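Local coordinates for amino acid ABC transporter, periplasmic amino acid-binding protein (Brucella ovis, PDB 4Z9N) that binds glutathione and, as a periplasmic family 3 solute-binding protein, probably delivers it to an ABC transporter for uptake, at residues Tyr292-Glu297 against Ile308-Asn313. Numbering follows the deposited sequence.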
loop_
_atom_site.group_PDB
_atom_site.type_symbol
_atom_site.label_atom_id
_atom_site.label_comp_id
_atom_site.label_asym_id
_atom_site.label_seq_id
_atom_site.Cartn_x
_atom_site.Cartn_y
_atom_site.Cartn_z
ATOM N N TYR D 292 14.014 -0.866 -8.418
ATOM C CA TYR D 292 13.948 -0.619 -6.975
ATOM C C TYR D 292 15.139 -1.229 -6.224
ATOM O O TYR D 292 15.719 -0.597 -5.350
ATOM C CB TYR D 292 12.651 -1.181 -6.388
ATOM C CG TYR D 292 12.522 -0.919 -4.908
ATOM C CD1 TYR D 292 11.975 0.273 -4.440
ATOM C CD2 TYR D 292 12.942 -1.855 -3.974
ATOM C CE1 TYR D 292 11.850 0.522 -3.082
ATOM C CE2 TYR D 292 12.831 -1.607 -2.605
ATOM C CZ TYR D 292 12.281 -0.423 -2.173
ATOM O OH TYR D 292 12.168 -0.200 -0.814
ATOM N N GLY D 293 15.479 -2.473 -6.562
ATOM C CA GLY D 293 16.553 -3.165 -5.869
ATOM C C GLY D 293 17.888 -2.505 -6.121
ATOM O O GLY D 293 18.757 -2.452 -5.243
ATOM N N GLU D 294 18.062 -2.008 -7.344
ATOM C CA GLU D 294 19.291 -1.322 -7.689
ATOM C C GLU D 294 19.429 -0.006 -6.922
ATOM O O GLU D 294 20.531 0.338 -6.488
ATOM C CB GLU D 294 19.363 -1.082 -9.190
ATOM C CG GLU D 294 19.390 -2.370 -10.013
ATOM C CD GLU D 294 19.663 -2.090 -11.464
ATOM O OE1 GLU D 294 20.862 -2.082 -11.858
ATOM O OE2 GLU D 294 18.690 -1.865 -12.213
ATOM N N ILE D 295 18.317 0.708 -6.741
ATOM C CA ILE D 295 18.315 1.940 -5.963
ATOM C C ILE D 295 18.637 1.621 -4.512
ATOM O O ILE D 295 19.428 2.319 -3.874
ATOM C CB ILE D 295 16.959 2.676 -6.077
ATOM C CG1 ILE D 295 16.731 3.155 -7.513
ATOM C CG2 ILE D 295 16.888 3.853 -5.109
ATOM C CD1 ILE D 295 15.312 3.674 -7.746
ATOM N N PHE D 296 18.031 0.553 -4.001
ATOM C CA PHE D 296 18.255 0.124 -2.622
ATOM C C PHE D 296 19.726 -0.215 -2.403
ATOM O O PHE D 296 20.372 0.308 -1.499
ATOM C CB PHE D 296 17.367 -1.089 -2.276
ATOM C CG PHE D 296 17.311 -1.408 -0.808
ATOM C CD1 PHE D 296 18.369 -2.045 -0.181
ATOM C CD2 PHE D 296 16.192 -1.074 -0.054
ATOM C CE1 PHE D 296 18.323 -2.332 1.172
ATOM C CE2 PHE D 296 16.138 -1.364 1.297
ATOM C CZ PHE D 296 17.204 -1.987 1.912
ATOM N N GLU D 297 20.267 -1.087 -3.247
ATOM C CA GLU D 297 21.611 -1.588 -3.014
ATOM C C GLU D 297 22.714 -0.532 -3.106
ATOM O O GLU D 297 23.646 -0.541 -2.297
ATOM C CB GLU D 297 21.900 -2.727 -3.992
ATOM C CG GLU D 297 21.198 -4.014 -3.578
ATOM C CD GLU D 297 21.595 -4.446 -2.171
ATOM O OE1 GLU D 297 22.807 -4.431 -1.879
ATOM O OE2 GLU D 297 20.714 -4.790 -1.358
ATOM N N ILE D 308 22.322 -2.062 5.025
ATOM C CA ILE D 308 20.997 -2.430 5.523
ATOM C C ILE D 308 20.422 -3.622 4.746
ATOM O O ILE D 308 20.459 -3.643 3.522
ATOM C CB ILE D 308 20.050 -1.232 5.442
ATOM C CG1 ILE D 308 20.608 -0.063 6.271
ATOM C CG2 ILE D 308 18.637 -1.637 5.849
ATOM C CD1 ILE D 308 19.693 1.191 6.261
ATOM N N ALA D 309 19.889 -4.613 5.450
ATOM C CA ALA D 309 19.280 -5.761 4.771
ATOM C C ALA D 309 17.918 -5.352 4.227
ATOM O O ALA D 309 17.281 -4.451 4.780
ATOM C CB ALA D 309 19.143 -6.940 5.709
ATOM N N ARG D 310 17.478 -5.998 3.149
ATOM C CA ARG D 310 16.176 -5.653 2.541
ATOM C C ARG D 310 15.046 -5.715 3.574
ATOM O O ARG D 310 14.256 -4.777 3.700
ATOM C CB ARG D 310 15.863 -6.582 1.357
ATOM C CG ARG D 310 16.664 -6.279 0.067
ATOM C CD ARG D 310 16.331 -4.920 -0.563
ATOM N NE ARG D 310 15.007 -4.898 -1.189
ATOM C CZ ARG D 310 14.763 -5.195 -2.463
ATOM N NH1 ARG D 310 15.754 -5.557 -3.283
ATOM N NH2 ARG D 310 13.521 -5.144 -2.920
ATOM N N GLY D 311 14.986 -6.813 4.320
ATOM C CA GLY D 311 13.997 -6.958 5.374
ATOM C C GLY D 311 12.579 -6.706 4.906
ATOM O O GLY D 311 12.097 -7.357 3.983
ATOM N N LEU D 312 11.918 -5.734 5.526
ATOM C CA LEU D 312 10.542 -5.407 5.150
ATOM C C LEU D 312 10.469 -4.887 3.733
ATOM O O LEU D 312 9.405 -4.905 3.121
ATOM C CB LEU D 312 9.954 -4.355 6.093
ATOM C CG LEU D 312 9.792 -4.759 7.549
ATOM C CD1 LEU D 312 9.257 -3.547 8.344
ATOM C CD2 LEU D 312 8.858 -5.950 7.642
ATOM N N ASN D 313 11.592 -4.385 3.222
ATOM C CA ASN D 313 11.582 -3.779 1.901
ATOM C C ASN D 313 12.049 -4.738 0.826
ATOM O O ASN D 313 12.280 -4.336 -0.314
ATOM C CB ASN D 313 12.411 -2.505 1.920
ATOM C CG ASN D 313 11.806 -1.485 2.849
ATOM O OD1 ASN D 313 10.710 -0.988 2.585
ATOM N ND2 ASN D 313 12.448 -1.251 3.991
HETATM O O HOH W 1 18.604 -5.939 -3.003
HETATM O O HOH W 2 20.831 -5.539 1.234
#
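R310 and F296 meet through carbon: CD of the arginine stands over the centre of the phenyl ring, 3.5 Å from its centroid, an almost vertical CH-pi contact. The guanidinium sits higher above the same face, displaced from the centre and turned 31° against the ring, leaving any cation-pi attraction long and weak at most. Bends at chi2 and chi3 fold the arginine chain across the phenylalanine and turn its head group back toward its own loop. There NE and NH2 grip the carbonyl O of N313 side-on. NH2 to N313 O is 3.0 Å and lies on a lone pair in the carbonyl plane, whereas NE approaches the same oxygen from above that plane.

So held, the guanidinium lies beside the first turn of helix 292-299. NH2 lies at the edge of the Y292 ring, 3.5 Å from CD2, and NH1 comes within 3.6 Å of CA of G293, where the lack of a side chain lets it close in. Y292, with CG anti to its backbone nitrogen (chi1 -179°), reaches toward N313, whose CB packs against OH; that hydroxyl is hydrogen-bonded to the carbonyl of N107, while N313 OD1 accepts from N of Y109. I308 O sits in plane at the edge of F296, 3.4 Å from CE1.

Polar coupling between the segments is carried by water. One molecule donates to E297 OE2 and accepts from R310 NH1; a second donates to both OE2 and I308 O, while OE1 of E297 bonds to OG of S302. E297 OE2 and R310 NH1, opposite in charge, are 5.4 Å apart. One arginine thus ties the C-terminal loop to two helices, its CD packed on F296, and its charge probably steadied by its salt bridge to E239 of helix 222-240, by E297 through water and by the N313 carbonyl.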